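Local coordinates for ferric vibriobactin ABC transporter, periplasmic ferric vibriobactin-binding protein (Vibrio cholerae, PDB 3R5T), which binds the ferric complex of the siderophore vibriobactin in the periplasm and probably hands it to an ABC transporter for iron uptake, at residues 154-167 / 186-198. Residues are numbered along the deposited sequence; the frame is centred on the assembly and turned at random. Where two conformers were deposited one is given.
Sequences VRDVLDLPKGRANI and HAQLLQSVGVVLE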
loop_
_atom_site.group_PDB
_atom_site.type_symbol
_atom_site.label_atom_id
_atom_site.label_comp_id
_atom_site.label_asym_id
_atom_site.label_seq_id
_atom_site.Cartn_x
_atom_site.Cartn_y
_atom_site.Cartn_z
ATOM N N VAL A 154 7.343 9.248 -16.832
ATOM C CA VAL A 154 5.999 8.813 -17.134
ATOM C C VAL A 154 5.032 9.991 -17.124
ATOM O O VAL A 154 4.191 10.133 -18.016
ATOM C CB VAL A 154 5.532 7.753 -16.115
ATOM C CG1 VAL A 154 4.054 7.473 -16.292
ATOM C CG2 VAL A 154 6.375 6.473 -16.232
ATOM N N ARG A 155 5.151 10.834 -16.110
ATOM C CA ARG A 155 4.287 12.001 -15.976
ATOM C C ARG A 155 4.276 12.824 -17.265
ATOM O O ARG A 155 3.237 13.359 -17.664
ATOM C CB ARG A 155 4.753 12.853 -14.789
ATOM C CG ARG A 155 3.870 14.046 -14.478
ATOM C CD ARG A 155 4.241 14.638 -13.126
ATOM N NE ARG A 155 5.565 15.253 -13.145
ATOM C CZ ARG A 155 6.625 14.797 -12.482
ATOM N NH1 ARG A 155 6.538 13.704 -11.731
ATOM N NH2 ARG A 155 7.779 15.445 -12.574
ATOM N N ASP A 156 5.436 12.901 -17.916
ATOM C CA ASP A 156 5.618 13.688 -19.139
ATOM C C ASP A 156 5.035 13.081 -20.414
ATOM O O ASP A 156 4.945 13.762 -21.435
ATOM C CB ASP A 156 7.109 13.959 -19.370
ATOM C CG ASP A 156 7.660 15.015 -18.447
ATOM O OD1 ASP A 156 6.858 15.788 -17.877
ATOM O OD2 ASP A 156 8.906 15.083 -18.315
ATOM N N VAL A 157 4.671 11.805 -20.377
ATOM C CA VAL A 157 4.116 11.156 -21.568
ATOM C C VAL A 157 2.646 10.744 -21.442
ATOM O O VAL A 157 2.012 10.397 -22.441
ATOM C CB VAL A 157 4.942 9.917 -21.994
ATOM C CG1 VAL A 157 6.395 10.296 -22.252
ATOM C CG2 VAL A 157 4.832 8.811 -20.946
ATOM N N LEU A 158 2.091 10.774 -20.236
ATOM C CA LEU A 158 0.685 10.414 -20.085
ATOM C C LEU A 158 -0.233 11.511 -20.600
ATOM O O LEU A 158 -0.016 12.699 -20.353
ATOM C CB LEU A 158 0.331 10.118 -18.625
ATOM C CG LEU A 158 1.050 8.981 -17.901
ATOM C CD1 LEU A 158 0.520 8.873 -16.488
ATOM C CD2 LEU A 158 0.889 7.670 -18.644
ATOM N N ASP A 159 -1.244 11.098 -21.350
ATOM C CA ASP A 159 -2.324 11.990 -21.730
ATOM C C ASP A 159 -3.555 11.598 -20.924
ATOM O O ASP A 159 -4.406 10.851 -21.402
ATOM C CB ASP A 159 -2.609 11.894 -23.232
ATOM C CG ASP A 159 -1.575 12.623 -24.078
ATOM O OD1 ASP A 159 -1.441 12.282 -25.272
ATOM O OD2 ASP A 159 -0.900 13.538 -23.558
ATOM N N LEU A 160 -3.626 12.092 -19.691
ATOM C CA LEU A 160 -4.724 11.761 -18.797
ATOM C C LEU A 160 -6.007 12.465 -19.209
ATOM O O LEU A 160 -5.966 13.521 -19.848
ATOM C CB LEU A 160 -4.370 12.148 -17.363
ATOM C CG LEU A 160 -3.192 11.403 -16.735
ATOM C CD1 LEU A 160 -2.720 12.129 -15.475
ATOM C CD2 LEU A 160 -3.568 9.940 -16.441
ATOM N N PRO A 161 -7.157 11.887 -18.831
ATOM C CA PRO A 161 -8.437 12.549 -19.083
ATOM C C PRO A 161 -8.440 13.912 -18.411
ATOM O O PRO A 161 -7.742 14.110 -17.416
ATOM C CB PRO A 161 -9.451 11.615 -18.400
ATOM C CG PRO A 161 -8.774 10.296 -18.356
ATOM C CD PRO A 161 -7.332 10.614 -18.106
ATOM N N LYS A 162 -9.210 14.847 -18.954
ATOM C CA LYS A 162 -9.334 16.160 -18.343
ATOM C C LYS A 162 -9.991 16.058 -16.976
ATOM O O LYS A 162 -10.809 15.166 -16.739
ATOM C CB LYS A 162 -10.142 17.091 -19.246
ATOM C CG LYS A 162 -9.619 17.155 -20.669
ATOM C CD LYS A 162 -8.132 17.481 -20.688
ATOM C CE LYS A 162 -7.583 17.474 -22.108
ATOM N NZ LYS A 162 -6.127 17.805 -22.141
ATOM N N GLY A 163 -9.625 16.960 -16.074
ATOM C CA GLY A 163 -10.280 17.047 -14.781
ATOM C C GLY A 163 -9.588 16.241 -13.699
ATOM O O GLY A 163 -8.364 16.222 -13.623
ATOM N N ARG A 164 -10.382 15.572 -12.867
ATOM C CA ARG A 164 -9.862 14.888 -11.694
ATOM C C ARG A 164 -10.275 13.427 -11.678
ATOM O O ARG A 164 -11.103 12.999 -12.482
ATOM C CB ARG A 164 -10.385 15.551 -10.422
ATOM C CG ARG A 164 -10.173 17.065 -10.400
ATOM C CD ARG A 164 -10.581 17.638 -9.054
ATOM N NE ARG A 164 -12.021 17.561 -8.836
ATOM C CZ ARG A 164 -12.583 17.589 -7.632
ATOM N NH1 ARG A 164 -13.898 17.509 -7.507
ATOM N NH2 ARG A 164 -11.820 17.697 -6.551
ATOM N N ALA A 165 -9.675 12.681 -10.762
ATOM C CA ALA A 165 -10.016 11.273 -10.580
ATOM C C ALA A 165 -10.235 10.958 -9.118
ATOM O O ALA A 165 -9.606 11.547 -8.246
ATOM C CB ALA A 165 -8.912 10.380 -11.138
ATOM N N ASN A 166 -11.119 9.997 -8.848
ATOM C CA ASN A 166 -11.194 9.414 -7.511
ATOM C C ASN A 166 -10.702 7.968 -7.534
ATOM O O ASN A 166 -10.549 7.376 -8.597
ATOM C CB ASN A 166 -12.611 9.499 -6.910
ATOM C CG ASN A 166 -13.679 9.066 -7.868
ATOM O OD1 ASN A 166 -13.599 7.992 -8.469
ATOM N ND2 ASN A 166 -14.710 9.907 -8.024
ATOM N N ILE A 167 -10.415 7.434 -6.357
ATOM C CA ILE A 167 -9.964 6.062 -6.212
ATOM C C ILE A 167 -10.893 5.381 -5.236
ATOM O O ILE A 167 -11.048 5.823 -4.092
ATOM C CB ILE A 167 -8.517 5.988 -5.676
ATOM C CG1 ILE A 167 -7.577 6.761 -6.605
ATOM C CG2 ILE A 167 -8.079 4.530 -5.541
ATOM C CD1 ILE A 167 -6.174 6.961 -6.012
ATOM N N HIS A 186 -2.082 5.317 -2.259
ATOM C CA HIS A 186 -2.730 5.259 -3.563
ATOM C C HIS A 186 -2.872 6.640 -4.199
ATOM O O HIS A 186 -2.543 6.822 -5.362
ATOM C CB HIS A 186 -4.127 4.647 -3.429
ATOM C CG HIS A 186 -4.135 3.200 -3.073
ATOM N ND1 HIS A 186 -3.942 2.752 -1.786
ATOM C CD2 HIS A 186 -4.403 2.106 -3.823
ATOM C CE1 HIS A 186 -4.060 1.430 -1.761
ATOM N NE2 HIS A 186 -4.327 1.013 -2.988
ATOM N N ALA A 187 -3.456 7.574 -3.465
ATOM C CA ALA A 187 -3.654 8.922 -3.987
ATOM C C ALA A 187 -2.321 9.555 -4.359
ATOM O O ALA A 187 -2.194 10.134 -5.434
ATOM C CB ALA A 187 -4.360 9.783 -2.964
ATOM N N GLN A 188 -1.322 9.401 -3.490
ATOM C CA GLN A 188 -0.042 10.074 -3.730
ATOM C C GLN A 188 0.688 9.469 -4.929
ATOM O O GLN A 188 1.336 10.186 -5.689
ATOM C CB GLN A 188 0.816 10.082 -2.459
ATOM C CG GLN A 188 0.133 10.838 -1.298
ATOM C CD GLN A 188 1.082 11.234 -0.176
ATOM O OE1 GLN A 188 1.953 12.092 -0.365
ATOM N NE2 GLN A 188 0.901 10.631 1.013
ATOM N N LEU A 189 0.559 8.159 -5.121
ATOM C CA LEU A 189 1.137 7.521 -6.298
ATOM C C LEU A 189 0.547 8.108 -7.580
ATOM O O LEU A 189 1.274 8.509 -8.500
ATOM C CB LEU A 189 0.918 6.004 -6.260
ATOM C CG LEU A 189 1.352 5.260 -7.532
ATOM C CD1 LEU A 189 2.854 5.305 -7.751
ATOM C CD2 LEU A 189 0.915 3.822 -7.465
ATOM N N LEU A 190 -0.773 8.199 -7.645
ATOM C CA LEU A 190 -1.387 8.759 -8.847
ATOM C C LEU A 190 -1.045 10.240 -9.050
ATOM O O LEU A 190 -0.803 10.682 -10.178
ATOM C CB LEU A 190 -2.904 8.522 -8.848
ATOM C CG LEU A 190 -3.380 7.287 -9.628
ATOM C CD1 LEU A 190 -2.555 6.046 -9.359
ATOM C CD2 LEU A 190 -4.862 7.029 -9.394
ATOM N N GLN A 191 -1.038 11.000 -7.957
ATOM C CA GLN A 191 -0.660 12.412 -8.009
ATOM C C GLN A 191 0.717 12.582 -8.643
ATOM O O GLN A 191 0.957 13.548 -9.387
ATOM C CB GLN A 191 -0.618 13.010 -6.603
ATOM C CG GLN A 191 -1.945 13.138 -5.888
ATOM C CD GLN A 191 -1.755 13.455 -4.413
ATOM O OE1 GLN A 191 -0.812 14.160 -4.037
ATOM N NE2 GLN A 191 -2.641 12.925 -3.569
ATOM N N SER A 192 1.627 11.655 -8.326
ATOM C CA SER A 192 3.017 11.759 -8.787
ATOM C C SER A 192 3.179 11.654 -10.299
ATOM O O SER A 192 4.177 12.133 -10.842
ATOM C CB SER A 192 3.929 10.750 -8.081
ATOM O OG SER A 192 3.751 9.439 -8.582
ATOM N N VAL A 193 2.212 11.036 -10.977
ATOM C CA VAL A 193 2.236 11.015 -12.432
ATOM C C VAL A 193 1.223 11.971 -13.062
ATOM O O VAL A 193 0.862 11.816 -14.228
ATOM C CB VAL A 193 2.068 9.598 -12.988
ATOM C CG1 VAL A 193 3.261 8.733 -12.569
ATOM C CG2 VAL A 193 0.748 8.979 -12.518
ATOM N N GLY A 194 0.760 12.937 -12.272
ATOM C CA GLY A 194 -0.024 14.047 -12.793
ATOM C C GLY A 194 -1.532 13.970 -12.629
ATOM O O GLY A 194 -2.249 14.840 -13.128
ATOM N N VAL A 195 -2.023 12.929 -11.957
ATOM C CA VAL A 195 -3.449 12.843 -11.690
ATOM C C VAL A 195 -3.831 13.847 -10.612
ATOM O O VAL A 195 -3.099 14.027 -9.646
ATOM C CB VAL A 195 -3.853 11.423 -11.199
ATOM C CG1 VAL A 195 -5.349 11.369 -10.941
ATOM C CG2 VAL A 195 -3.442 10.385 -12.236
ATOM N N VAL A 196 -4.978 14.495 -10.791
ATOM C CA VAL A 196 -5.512 15.403 -9.785
ATOM C C VAL A 196 -6.629 14.663 -9.059
ATOM O O VAL A 196 -7.605 14.216 -9.687
ATOM C CB VAL A 196 -6.037 16.700 -10.419
ATOM C CG1 VAL A 196 -6.611 17.598 -9.348
ATOM C CG2 VAL A 196 -4.922 17.409 -11.215
ATOM N N LEU A 197 -6.497 14.558 -7.744
ATOM C CA LEU A 197 -7.361 13.679 -6.946
ATOM C C LEU A 197 -8.543 14.386 -6.303
ATOM O O LEU A 197 -8.395 15.482 -5.759
ATOM C CB LEU A 197 -6.550 12.971 -5.854
ATOM C CG LEU A 197 -5.728 11.747 -6.271
ATOM C CD1 LEU A 197 -6.632 10.665 -6.843
ATOM C CD2 LEU A 197 -4.655 12.141 -7.275
ATOM N N GLU A 198 -9.714 13.754 -6.374
ATOM C CA GLU A 198 -10.871 14.198 -5.603
ATOM C C GLU A 198 -10.772 13.603 -4.196
ATOM O O GLU A 198 -10.459 12.412 -4.028
ATOM C CB GLU A 198 -12.178 13.767 -6.265
ATOM C CG GLU A 198 -13.411 13.928 -5.366
ATOM C CD GLU A 198 -14.694 13.466 -6.051
ATOM O OE1 GLU A 198 -14.604 12.654 -6.986
ATOM O OE2 GLU A 198 -15.779 13.943 -5.677
HETATM O O HOH W 1 0.597 13.359 -16.628
HETATM O O HOH W 2 -6.487 14.189 -13.300
HETATM O O HOH W 3 -15.568 16.802 -5.357
HETATM O O HOH W 4 -10.208 9.535 -4.143
#
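Ala165 and Leu197 form a single backbone bridge where the loop after helix 137-155 and the turn after helix 185-192 pack together. The contact lies in the lobe built on strand 165-169, where the loop after helix 137-155 leads into that strand. In the bridge, Ala165 N donates to Val196 O at 2.8 Å and Glu198 N to Ala165 O at 2.9 Å. Asn166 and Glu198 extend the pairing with their side chains, which lie side by side and point the same way. Asn166 ND2 gives Glu198 OE1 a bond of 2.9 Å, close to the amide plane. The carboxylate is further fixed by the backbone N atoms of Gln226 and Ala227, and Asn166 OD1 bonds to Thr230. Arg164 crosses Glu198 at about a right angle, with Glu198 CB over one guanidinium face, offset toward its rim. A water joins Arg164 NH1 to Glu198 OE2; the opposite charges are near each other, but no direct salt bridge forms.

Apolar groups fill the inner side. Ile167 CD1 meets Leu190 CD2 tip to tip at 3.6 Å and, in the conformer given, also touches Leu197 CD1. Val195 spreads its two methyls: CG1, anti to the backbone N (chi1 -180°), meets Ala165 CB, and CG2 meets Leu160 CD1. Val193 packs against Val154 and Leu158.

At the far end, Arg155 runs over the Val193-Gly194 backbone and bends at chi3 (68°). In the conformer given, its NH1 reaches Ser192 O at 3.0 Å, in the guanidinium plane; the bond may not be kept in the other conformer. A water also links the carbonyls of Arg155 and Val193. Gly194, with positive phi, is the C-prime residue of a Schellman motif: Val195 N bonds to Leu190 O and Gly194 N to Gln191 O. This motif ends helix 185-192 and turns the chain toward the start of strand 165-169, where residues 196-198 bridge to it, within the mixed-sheet lobe of a bilobal siderophore-binding protein.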